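Local coordinates for putative PAS/PAC sensor protein (Nakamurella multipartita DSM 44233, PDB 6HMJ) that binds flavin mononucleotide as a blue-light receptor and probably couples light sensing to RNA binding and translational regulation, at residues F24-L30 with L43-V48; L64-L68 with V103-T107; A142-V146 with A157-L161; G178-L183 with R195-F200. All blocks are in the same frame, centred on the assembly; numbering follows the deposited sequence.

Contact 1: F24-L30 with L43-V48; sequences FVGSDEL and LTPAVV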
loop_
_atom_site.group_PDB
_atom_site.type_symbol
_atom_site.label_atom_id
_atom_site.label_comp_id
_atom_site.label_asym_id
_atom_site.label_seq_id
_atom_site.Cartn_x
_atom_site.Cartn_y
_atom_site.Cartn_z
ATOM N N PHE A 24 -19.079 16.543 -64.020
ATOM C CA PHE A 24 -18.549 16.226 -62.700
ATOM C C PHE A 24 -17.952 17.492 -62.106
ATOM O O PHE A 24 -17.062 18.105 -62.708
ATOM C CB PHE A 24 -17.498 15.118 -62.790
ATOM C CG PHE A 24 -16.803 14.831 -61.494
ATOM C CD1 PHE A 24 -17.205 13.776 -60.696
ATOM C CD2 PHE A 24 -15.733 15.602 -61.083
ATOM C CE1 PHE A 24 -16.559 13.507 -59.508
ATOM C CE2 PHE A 24 -15.089 15.343 -59.897
ATOM C CZ PHE A 24 -15.500 14.293 -59.108
ATOM N N VAL A 25 -18.445 17.885 -60.934
ATOM C CA VAL A 25 -17.974 19.073 -60.228
ATOM C C VAL A 25 -17.402 18.613 -58.895
ATOM O O VAL A 25 -18.152 18.209 -57.996
ATOM C CB VAL A 25 -19.093 20.101 -60.019
ATOM C CG1 VAL A 25 -18.522 21.405 -59.479
ATOM C CG2 VAL A 25 -19.847 20.341 -61.316
ATOM N N GLY A 26 -16.082 18.682 -58.761
ATOM C CA GLY A 26 -15.402 18.305 -57.533
ATOM C C GLY A 26 -14.988 19.530 -56.735
ATOM O O GLY A 26 -14.538 20.528 -57.295
ATOM N N SER A 27 -15.148 19.436 -55.418
ATOM C CA SER A 27 -14.841 20.548 -54.537
ATOM C C SER A 27 -13.332 20.731 -54.403
ATOM O O SER A 27 -12.540 19.819 -54.661
ATOM C CB SER A 27 -15.450 20.322 -53.155
ATOM O OG SER A 27 -14.716 19.347 -52.433
ATOM N N ASP A 28 -12.940 21.939 -53.990
ATOM C CA ASP A 28 -11.545 22.179 -53.646
ATOM C C ASP A 28 -11.069 21.172 -52.608
ATOM O O ASP A 28 -9.929 20.696 -52.661
ATOM C CB ASP A 28 -11.354 23.604 -53.124
ATOM C CG ASP A 28 -11.734 24.654 -54.147
ATOM O OD1 ASP A 28 -12.197 24.275 -55.244
ATOM O OD2 ASP A 28 -11.478 25.851 -53.889
ATOM N N GLU A 29 -11.935 20.838 -51.651
ATOM C CA GLU A 29 -11.561 19.892 -50.608
ATOM C C GLU A 29 -11.341 18.494 -51.168
ATOM O O GLU A 29 -10.497 17.750 -50.655
ATOM C CB GLU A 29 -12.633 19.884 -49.522
ATOM C CG GLU A 29 -12.785 21.230 -48.817
ATOM C CD GLU A 29 -13.848 22.119 -49.441
ATOM O OE1 GLU A 29 -14.783 21.589 -50.079
ATOM O OE2 GLU A 29 -13.752 23.354 -49.281
ATOM N N LEU A 30 -12.083 18.114 -52.211
ATOM C CA LEU A 30 -11.851 16.817 -52.838
ATOM C C LEU A 30 -10.469 16.765 -53.475
ATOM O O LEU A 30 -9.759 15.760 -53.359
ATOM C CB LEU A 30 -12.938 16.524 -53.873
ATOM C CG LEU A 30 -12.763 15.259 -54.719
ATOM C CD1 LEU A 30 -12.380 14.057 -53.870
ATOM C CD2 LEU A 30 -14.037 14.963 -55.495
ATOM N N LEU A 43 -10.778 17.911 -61.861
ATOM C CA LEU A 43 -11.354 16.795 -61.116
ATOM C C LEU A 43 -12.428 16.144 -61.979
ATOM O O LEU A 43 -13.451 16.764 -62.286
ATOM C CB LEU A 43 -11.932 17.249 -59.778
ATOM C CG LEU A 43 -10.961 17.745 -58.707
ATOM C CD1 LEU A 43 -11.734 18.178 -57.471
ATOM C CD2 LEU A 43 -9.953 16.661 -58.351
ATOM N N THR A 44 -12.153 14.924 -62.416
ATOM C CA THR A 44 -13.043 14.103 -63.219
ATOM C C THR A 44 -13.203 12.753 -62.536
ATOM O O THR A 44 -12.404 12.392 -61.664
ATOM C CB THR A 44 -12.505 13.906 -64.643
ATOM O OG1 THR A 44 -11.332 13.089 -64.599
ATOM C CG2 THR A 44 -12.166 15.250 -65.273
ATOM N N PRO A 45 -14.248 11.996 -62.882
ATOM C CA PRO A 45 -14.361 10.639 -62.323
ATOM C C PRO A 45 -13.138 9.778 -62.592
ATOM O O PRO A 45 -12.693 9.043 -61.700
ATOM C CB PRO A 45 -15.610 10.082 -63.022
ATOM C CG PRO A 45 -16.420 11.285 -63.353
ATOM C CD PRO A 45 -15.424 12.358 -63.694
ATOM N N ALA A 46 -12.575 9.850 -63.802
ATOM C CA ALA A 46 -11.357 9.104 -64.100
ATOM C C ALA A 46 -10.224 9.469 -63.149
ATOM O O ALA A 46 -9.350 8.637 -62.877
ATOM C CB ALA A 46 -10.933 9.355 -65.548
ATOM N N VAL A 47 -10.222 10.698 -62.627
ATOM C CA VAL A 47 -9.179 11.108 -61.691
ATOM C C VAL A 47 -9.403 10.473 -60.326
ATOM O O VAL A 47 -8.454 10.014 -59.677
ATOM C CB VAL A 47 -9.124 12.644 -61.590
ATOM C CG1 VAL A 47 -8.151 13.072 -60.505
ATOM C CG2 VAL A 47 -8.714 13.252 -62.920
ATOM N N VAL A 48 -10.652 10.449 -59.859
ATOM C CA VAL A 48 -10.961 9.796 -58.590
ATOM C C VAL A 48 -10.527 8.337 -58.619
ATOM O O VAL A 48 -9.780 7.876 -57.747
ATOM C CB VAL A 48 -12.461 9.931 -58.266
ATOM C CG1 VAL A 48 -12.829 9.060 -57.067
ATOM C CG2 VAL A 48 -12.815 11.382 -57.992
#

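Contact 2: L64-L68 with V103-T107; sequences LQRCL and VRAVT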
loop_
_atom_site.group_PDB
_atom_site.type_symbol
_atom_site.label_atom_id
_atom_site.label_comp_id
_atom_site.label_asym_id
_atom_site.label_seq_id
_atom_site.Cartn_x
_atom_site.Cartn_y
_atom_site.Cartn_z
ATOM N N LEU A 64 -21.615 3.828 -58.101
ATOM C CA LEU A 64 -21.997 5.072 -58.761
ATOM C C LEU A 64 -23.092 4.832 -59.793
ATOM O O LEU A 64 -24.054 5.606 -59.875
ATOM C CB LEU A 64 -20.773 5.715 -59.408
ATOM C CG LEU A 64 -21.012 7.022 -60.165
ATOM C CD1 LEU A 64 -21.897 7.968 -59.369
ATOM C CD2 LEU A 64 -19.681 7.685 -60.483
ATOM N N GLN A 65 -22.965 3.771 -60.593
ATOM C CA GLN A 65 -24.012 3.442 -61.553
ATOM C C GLN A 65 -25.293 3.016 -60.846
ATOM O O GLN A 65 -26.397 3.327 -61.307
ATOM C CB GLN A 65 -23.533 2.341 -62.502
ATOM C CG GLN A 65 -22.577 2.821 -63.583
ATOM C CD GLN A 65 -23.188 3.894 -64.461
ATOM O OE1 GLN A 65 -24.402 3.926 -64.667
ATOM N NE2 GLN A 65 -22.351 4.789 -64.973
ATOM N N ARG A 66 -25.168 2.306 -59.722
ATOM C CA ARG A 66 -26.349 1.854 -58.996
ATOM C C ARG A 66 -27.135 3.033 -58.436
ATOM O O ARG A 66 -28.363 3.096 -58.575
ATOM C CB ARG A 66 -25.940 0.899 -57.874
ATOM C CG ARG A 66 -27.077 0.521 -56.936
ATOM C CD ARG A 66 -26.717 -0.672 -56.060
ATOM N NE ARG A 66 -25.355 -0.583 -55.534
ATOM C CZ ARG A 66 -24.288 -1.161 -56.084
ATOM N NH1 ARG A 66 -23.095 -1.014 -55.521
ATOM N NH2 ARG A 66 -24.404 -1.886 -57.191
ATOM N N CYS A 67 -26.443 3.979 -57.794
ATOM C CA CYS A 67 -27.126 5.138 -57.230
ATOM C C CYS A 67 -27.821 5.954 -58.311
ATOM O O CYS A 67 -28.873 6.552 -58.059
ATOM C CB CYS A 67 -26.134 6.015 -56.462
ATOM S SG CYS A 67 -26.889 7.395 -55.554
ATOM N N LEU A 68 -27.253 5.992 -59.518
ATOM C CA LEU A 68 -27.895 6.702 -60.617
ATOM C C LEU A 68 -29.234 6.057 -60.960
ATOM O O LEU A 68 -30.289 6.697 -60.887
ATOM C CB LEU A 68 -26.972 6.707 -61.836
ATOM C CG LEU A 68 -25.797 7.690 -61.823
ATOM C CD1 LEU A 68 -24.866 7.406 -62.997
ATOM C CD2 LEU A 68 -26.254 9.137 -61.841
ATOM N N VAL A 103 -33.274 10.460 -61.375
ATOM C CA VAL A 103 -32.005 10.907 -60.809
ATOM C C VAL A 103 -31.490 12.072 -61.644
ATOM O O VAL A 103 -31.203 11.923 -62.836
ATOM C CB VAL A 103 -30.975 9.770 -60.752
ATOM C CG1 VAL A 103 -30.642 9.252 -62.153
ATOM C CG2 VAL A 103 -29.718 10.243 -60.032
ATOM N N ARG A 104 -31.407 13.244 -61.030
ATOM C CA ARG A 104 -30.913 14.427 -61.724
ATOM C C ARG A 104 -29.391 14.467 -61.644
ATOM O O ARG A 104 -28.722 14.803 -62.627
ATOM C CB ARG A 104 -31.588 15.661 -61.130
ATOM C CG ARG A 104 -31.462 16.953 -61.914
ATOM C CD ARG A 104 -32.458 17.932 -61.308
ATOM N NE ARG A 104 -32.484 19.256 -61.918
ATOM C CZ ARG A 104 -33.333 20.212 -61.548
ATOM N NH1 ARG A 104 -34.213 19.977 -60.582
ATOM N NH2 ARG A 104 -33.317 21.395 -62.146
ATOM N N ALA A 105 -28.841 14.122 -60.482
ATOM C CA ALA A 105 -27.401 14.067 -60.268
ATOM C C ALA A 105 -27.158 13.223 -59.022
ATOM O O ALA A 105 -28.081 12.931 -58.258
ATOM C CB ALA A 105 -26.790 15.464 -60.126
ATOM N N VAL A 106 -25.902 12.833 -58.826
ATOM C CA VAL A 106 -25.484 12.077 -57.651
ATOM C C VAL A 106 -24.457 12.903 -56.894
ATOM O O VAL A 106 -23.459 13.349 -57.472
ATOM C CB VAL A 106 -24.906 10.698 -58.018
ATOM C CG1 VAL A 106 -24.171 10.093 -56.826
ATOM C CG2 VAL A 106 -26.015 9.764 -58.461
ATOM N N THR A 107 -24.702 13.099 -55.601
ATOM C CA THR A 107 -23.745 13.755 -54.723
ATOM C C THR A 107 -22.885 12.689 -54.060
ATOM O O THR A 107 -23.407 11.744 -53.458
ATOM C CB THR A 107 -24.452 14.597 -53.662
ATOM O OG1 THR A 107 -25.385 15.488 -54.288
ATOM C CG2 THR A 107 -23.444 15.411 -52.870
#

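Contact 3: A142-V146 with A157-L161; sequences AKGIV and AFALL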
loop_
_atom_site.group_PDB
_atom_site.type_symbol
_atom_site.label_atom_id
_atom_site.label_comp_id
_atom_site.label_asym_id
_atom_site.label_seq_id
_atom_site.Cartn_x
_atom_site.Cartn_y
_atom_site.Cartn_z
ATOM N N ALA A 142 1.308 -2.122 -2.000
ATOM C CA ALA A 142 1.475 -3.356 -1.239
ATOM C C ALA A 142 2.950 -3.672 -1.035
ATOM O O ALA A 142 3.348 -4.146 0.035
ATOM C CB ALA A 142 0.767 -4.513 -1.944
ATOM N N LYS A 143 3.782 -3.423 -2.054
ATOM C CA LYS A 143 5.214 -3.634 -1.891
ATOM C C LYS A 143 5.748 -2.796 -0.736
ATOM O O LYS A 143 6.534 -3.282 0.086
ATOM C CB LYS A 143 5.964 -3.266 -3.174
ATOM C CG LYS A 143 7.443 -3.644 -3.138
ATOM C CD LYS A 143 8.257 -3.021 -4.271
ATOM C CE LYS A 143 7.758 -3.361 -5.659
ATOM N NZ LYS A 143 8.661 -2.750 -6.682
ATOM N N GLY A 144 5.318 -1.536 -0.651
ATOM C CA GLY A 144 5.776 -0.674 0.426
ATOM C C GLY A 144 5.246 -1.093 1.782
ATOM O O GLY A 144 5.963 -1.028 2.785
ATOM N N ILE A 145 3.982 -1.518 1.837
ATOM C CA ILE A 145 3.408 -1.991 3.093
ATOM C C ILE A 145 4.226 -3.155 3.638
ATOM O O ILE A 145 4.557 -3.202 4.829
ATOM C CB ILE A 145 1.933 -2.381 2.894
ATOM C CG1 ILE A 145 1.081 -1.129 2.681
ATOM C CG2 ILE A 145 1.426 -3.173 4.088
ATOM C CD1 ILE A 145 -0.358 -1.415 2.298
ATOM N N VAL A 146 4.554 -4.117 2.775
ATOM C CA VAL A 146 5.345 -5.265 3.207
ATOM C C VAL A 146 6.746 -4.827 3.619
ATOM O O VAL A 146 7.300 -5.328 4.605
ATOM C CB VAL A 146 5.387 -6.327 2.092
ATOM C CG1 VAL A 146 6.444 -7.378 2.393
ATOM C CG2 VAL A 146 4.016 -6.975 1.929
ATOM N N ALA A 157 10.471 -7.705 -0.210
ATOM C CA ALA A 157 9.037 -7.451 -0.130
ATOM C C ALA A 157 8.330 -7.942 -1.385
ATOM O O ALA A 157 7.281 -8.593 -1.310
ATOM C CB ALA A 157 8.781 -5.959 0.079
ATOM N N PHE A 158 8.891 -7.628 -2.554
ATOM C CA PHE A 158 8.300 -8.079 -3.807
ATOM C C PHE A 158 8.365 -9.593 -3.933
ATOM O O PHE A 158 7.421 -10.222 -4.426
ATOM C CB PHE A 158 9.009 -7.407 -4.983
ATOM C CG PHE A 158 8.340 -7.642 -6.303
ATOM C CD1 PHE A 158 7.200 -6.939 -6.650
ATOM C CD2 PHE A 158 8.854 -8.563 -7.198
ATOM C CE1 PHE A 158 6.584 -7.152 -7.862
ATOM C CE2 PHE A 158 8.241 -8.780 -8.413
ATOM C CZ PHE A 158 7.105 -8.074 -8.746
ATOM N N ALA A 159 9.472 -10.200 -3.497
ATOM C CA ALA A 159 9.578 -11.655 -3.542
ATOM C C ALA A 159 8.511 -12.310 -2.675
ATOM O O ALA A 159 7.909 -13.314 -3.075
ATOM C CB ALA A 159 10.974 -12.092 -3.102
ATOM N N LEU A 160 8.251 -11.749 -1.489
ATOM C CA LEU A 160 7.215 -12.296 -0.620
ATOM C C LEU A 160 5.837 -12.157 -1.254
ATOM O O LEU A 160 4.996 -13.055 -1.126
ATOM C CB LEU A 160 7.237 -11.604 0.743
ATOM C CG LEU A 160 8.353 -12.003 1.707
ATOM C CD1 LEU A 160 8.295 -11.147 2.958
ATOM C CD2 LEU A 160 8.265 -13.477 2.064
ATOM N N LEU A 161 5.577 -11.027 -1.913
ATOM C CA LEU A 161 4.316 -10.868 -2.627
ATOM C C LEU A 161 4.172 -11.923 -3.717
ATOM O O LEU A 161 3.081 -12.468 -3.923
ATOM C CB LEU A 161 4.221 -9.464 -3.221
ATOM C CG LEU A 161 3.908 -8.332 -2.243
ATOM C CD1 LEU A 161 3.935 -6.992 -2.960
ATOM C CD2 LEU A 161 2.557 -8.539 -1.580
#

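Contact 4: G178-L183 with R195-F200; sequences GMIEGL and RLSTVF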
loop_
_atom_site.group_PDB
_atom_site.type_symbol
_atom_site.label_atom_id
_atom_site.label_comp_id
_atom_site.label_asym_id
_atom_site.label_seq_id
_atom_site.Cartn_x
_atom_site.Cartn_y
_atom_site.Cartn_z
ATOM N N GLY A 178 -6.078 -7.694 -2.530
ATOM C CA GLY A 178 -6.629 -8.376 -1.373
ATOM C C GLY A 178 -5.918 -8.009 -0.086
ATOM O O GLY A 178 -6.549 -7.872 0.964
ATOM N N MET A 179 -4.596 -7.841 -0.151
ATOM C CA MET A 179 -3.835 -7.499 1.045
ATOM C C MET A 179 -4.170 -6.093 1.528
ATOM O O MET A 179 -4.260 -5.851 2.738
ATOM C CB MET A 179 -2.336 -7.616 0.764
ATOM C CG MET A 179 -1.464 -7.464 1.997
ATOM S SD MET A 179 0.250 -7.090 1.587
ATOM C CE MET A 179 0.148 -5.310 1.425
ATOM N N ILE A 180 -4.356 -5.154 0.600
ATOM C CA ILE A 180 -4.648 -3.778 0.986
ATOM C C ILE A 180 -6.056 -3.676 1.561
ATOM O O ILE A 180 -6.261 -3.136 2.654
ATOM C CB ILE A 180 -4.455 -2.836 -0.217
ATOM C CG1 ILE A 180 -3.007 -2.907 -0.711
ATOM C CG2 ILE A 180 -4.829 -1.409 0.158
ATOM C CD1 ILE A 180 -2.755 -2.170 -2.013
ATOM N N GLU A 181 -7.047 -4.194 0.832
ATOM C CA GLU A 181 -8.418 -4.180 1.331
ATOM C C GLU A 181 -8.530 -4.931 2.653
ATOM O O GLU A 181 -9.176 -4.454 3.594
ATOM C CB GLU A 181 -9.356 -4.780 0.283
ATOM C CG GLU A 181 -9.461 -3.948 -0.990
ATOM C CD GLU A 181 -10.248 -4.643 -2.087
ATOM O OE1 GLU A 181 -10.609 -5.824 -1.905
ATOM O OE2 GLU A 181 -10.504 -4.007 -3.133
ATOM N N GLY A 182 -7.903 -6.105 2.745
ATOM C CA GLY A 182 -8.004 -6.896 3.962
ATOM C C GLY A 182 -7.342 -6.220 5.147
ATOM O O GLY A 182 -7.906 -6.169 6.245
ATOM N N LEU A 183 -6.130 -5.701 4.944
ATOM C CA LEU A 183 -5.428 -5.008 6.020
ATOM C C LEU A 183 -6.233 -3.815 6.516
ATOM O O LEU A 183 -6.301 -3.560 7.725
ATOM C CB LEU A 183 -4.046 -4.564 5.538
ATOM C CG LEU A 183 -3.210 -3.717 6.500
ATOM C CD1 LEU A 183 -2.882 -4.490 7.763
ATOM C CD2 LEU A 183 -1.940 -3.248 5.817
ATOM N N ARG A 195 -1.256 -8.862 12.445
ATOM C CA ARG A 195 -2.420 -8.440 11.674
ATOM C C ARG A 195 -2.263 -8.781 10.197
ATOM O O ARG A 195 -3.174 -9.335 9.572
ATOM C CB ARG A 195 -2.620 -6.937 11.865
ATOM C CG ARG A 195 -3.991 -6.413 11.516
ATOM C CD ARG A 195 -3.984 -4.896 11.539
ATOM N NE ARG A 195 -3.280 -4.386 12.714
ATOM C CZ ARG A 195 -2.692 -3.195 12.789
ATOM N NH1 ARG A 195 -2.709 -2.365 11.752
ATOM N NH2 ARG A 195 -2.078 -2.834 13.906
ATOM N N LEU A 196 -1.108 -8.445 9.616
ATOM C CA LEU A 196 -0.895 -8.687 8.193
ATOM C C LEU A 196 -0.800 -10.179 7.894
ATOM O O LEU A 196 -1.287 -10.640 6.855
ATOM C CB LEU A 196 0.368 -7.960 7.735
ATOM C CG LEU A 196 0.638 -7.859 6.235
ATOM C CD1 LEU A 196 -0.547 -7.270 5.488
ATOM C CD2 LEU A 196 1.885 -7.020 6.010
ATOM N N SER A 197 -0.178 -10.948 8.788
ATOM C CA SER A 197 -0.054 -12.385 8.571
ATOM C C SER A 197 -1.420 -13.047 8.446
ATOM O O SER A 197 -1.626 -13.900 7.574
ATOM C CB SER A 197 0.746 -13.020 9.708
ATOM O OG SER A 197 0.772 -14.431 9.582
ATOM N N THR A 198 -2.369 -12.674 9.310
ATOM C CA THR A 198 -3.705 -13.251 9.224
ATOM C C THR A 198 -4.434 -12.817 7.957
ATOM O O THR A 198 -5.356 -13.511 7.519
ATOM C CB THR A 198 -4.545 -12.879 10.454
ATOM O OG1 THR A 198 -4.897 -11.492 10.404
ATOM C CG2 THR A 198 -3.790 -13.172 11.744
ATOM N N VAL A 199 -4.042 -11.692 7.357
ATOM C CA VAL A 199 -4.619 -11.298 6.076
ATOM C C VAL A 199 -4.152 -12.241 4.976
ATOM O O VAL A 199 -4.944 -12.681 4.136
ATOM C CB VAL A 199 -4.262 -9.836 5.752
ATOM C CG1 VAL A 199 -4.613 -9.509 4.307
ATOM C CG2 VAL A 199 -4.988 -8.894 6.699
ATOM N N PHE A 200 -2.855 -12.555 4.955
ATOM C CA PHE A 200 -2.344 -13.495 3.965
ATOM C C PHE A 200 -3.012 -14.860 4.103
ATOM O O PHE A 200 -3.372 -15.484 3.099
ATOM C CB PHE A 200 -0.826 -13.622 4.098
ATOM C CG PHE A 200 -0.064 -12.432 3.575
ATOM C CD1 PHE A 200 -0.407 -11.843 2.365
ATOM C CD2 PHE A 200 0.992 -11.896 4.297
ATOM C CE1 PHE A 200 0.290 -10.754 1.885
ATOM C CE2 PHE A 200 1.692 -10.803 3.822
ATOM C CZ PHE A 200 1.341 -10.232 2.616
HETATM O O HOH W 1 -5.240 -2.399 9.934
#

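Contact 1: F24-L30 with L43-V48
Thr44 O, just ahead of helix 45-50, accepts two backbone bonds, from Val47 N at 2.9 Å and from Val48 N at 3.2 Å. Thr44 is also the N-cap, with OG1 taking a further bond from Val47 N. This helix start rests on Phe24. Thr44 C stands over the centre of one ring face, and Pro45 N lies over the same face nearer the rim. With CG anti to the backbone N (chi1 174°), the ring extends from strand 24-26 along the turn. Pro45 and Phe24 run past each other in opposite directions, with Pro45 CD 3.6 Å from Phe24 CB. At the far end of the ring, Phe24 CZ meets Val48 CG2 at 4.1 Å. Leu43 spans strand and helix: Leu43 CB is 3.7 Å from Phe24 CE2, and Leu43 CD1 is 3.6 Å from Gly26 C and 4.1 Å from Leu30 CB. Ser27 caps helix 28-34 through OG, which accepts from Leu30 N at 2.9 Å. With an alanine in place of Phe24 the ring is gone, which would probably leave Pro45 and Val48 without their packing partner and open a gap between strand 24-26 and helix 45-50. Phe24 also meets the ring of Phe15 on strand 11-18. Short helices held in this way against an antiparallel sheet of strand order 2-1-5-4-3 are characteristic of the PAS fold.

Contact 2: L64-L68 with V103-T107
In the N-terminal PAS fold, helix 54-70 packs over the antiparallel sheet, and here Leu64, Cys67 and Leu68 meet Val106 on strand 105-112 and Val103 in the loop just before it. The segment axes approach to 8.9 Å, with 125° between their N-to-C directions. Val106 is the centre of the contact, and its two methyls share the work. With CG1 anti to the backbone N (chi1 166°), Val106 CG1 reaches Leu64 CD1 at 4.0 Å. Val106 CG2 meets Leu68 CD2 at 3.4 Å, the two side chains crossing at about a right angle. Cys67 SG sits beside both methyls, 3.9 Å from Val106 CG2 and 4.0 Å from Val106 CG1. Leu68 CD2 also lies 4.1 Å from Val103 CG2, which brings the loop before the strand into the contact. The side chains that meet are apolar, and the contact is largely buried. Other strands widen the seat of the helix: Leu64 touches Leu17 on strand 11-18, while Cys67 touches Ala96 on strand 85-97 and Val74 on strand 74-82. This long helix, with apolar side chains packed on the five-stranded antiparallel sheet, is characteristic of the PAS fold.

Contact 3: A142-V146 with A157-L161
Ala142 begins the contact with its methyl: Ala142 CB is 4.1 Å from Leu161 CD1. Leu161 CD1 also lies 3.7 Å from Lys143 N, over the backbone of the next residue. Lys143 then uses the aliphatic part of its chain. Lys143 CG passes 4.2 Å from Ala157 CB. The chain runs extended to CD and then bends at chi3 (-57°). The bend sets Lys143 CE 3.8 Å from Phe158 CD1, with the two side chains at an oblique angle. Lys143 O lies near the Ala157 methyl, a touch between a carbonyl and a small side chain. One turn further on, Val146 closes the contact. Val146 CA comes within 5.4 Å of Ala157 CA, so the two helix backbones run close here, and the small Ala157 side chain probably helps to allow this closeness. Val146 CG1 meets Ala157 CB at 3.6 Å and also reaches Leu160 CD1. The other methyl, Val146 CG2, meets Leu161 CD2 at 4.1 Å, the two side chains passing in opposite senses. The axes of the two segments cross at 111°. Most of the touching residues are buried, and the contact rests on apolar packing. Both segments belong to the ANTAR domain, a helical module generally associated with RNA binding. Helix 172-185 adds to the same core, its Leu172 packing on Phe158 and Leu161. Leu160 faces Gln359 and Leu363 of helix 351-372. Lys143 packs on Gln141 of the second subunit, so this part of helix 114-149 touches both helices of its own chain and the second subunit.

Contact 4: G178-L183 with R195-F200
Met179 reaches across to Leu196 and Phe200 with a chain that can be followed atom by atom. From Met179 CB the chain goes to CG, anti to the backbone N (chi1 -172°). Met179 CG meets Leu196 CD1 at 3.6 Å and also lies beside Phe200 CE1. The sulfur comes next, with Met179 SD 3.5 Å from Phe200 CZ. This is a Met-aromatic contact of oblique geometry: the sulfur is 62° off the ring normal. At chi3 (85°) the chain bends, and the terminal methyl turns away from the ring toward helix 114-149, where Met179 CE touches Ala142 CB at 3.5 Å and also Ile145. A serine in place of Met179 would remove the thioether, and the Phe200 ring and the Ala142 methyl would probably both lose the packing partner that joins them. Next to this chain is a knob-into-hole arrangement, of the kind found in packed helical bundles. Val199 is the knob, seated among Gly178, Met179, Gly182 and Leu183. Val199 CG2 lies 3.8 Å from Leu183 N, over backbone that Gly182 leaves bare of a side chain. At the other end Leu183 CD1 meets Arg195 CD at 4.0 Å, the two side chains crossing at about a right angle. A water joins the same pair: it donates to Leu183 O at 2.7 Å and accepts from Arg195 NH1 at 3.1 Å. Arg195 NH2 is held by Leu190 O and forms a salt bridge with Asp151 of the second subunit. The Phe200 ring stacks with His164.

In the fold
From the N terminus, contact 1 closes the short connection from helix 28-34 to helix 45-50 at the edge of the first sheet. Contact 2 opens afterwards and closes over the hairpin of strands 74-82 and 85-97, tying helix 54-70 to strand 105-112. Helix 114-149 then runs on, its later part within the ANTAR range, and contacts 1 and 3 have centres about 65 Å apart. Contact 3 closes the turn into helix 154-167, and contact 4 that between helices 172-185 and 192-202. All four lie in series; none nest or cross. Contacts 3 and 4 touch, however, through helix 172-185 and share one helical core.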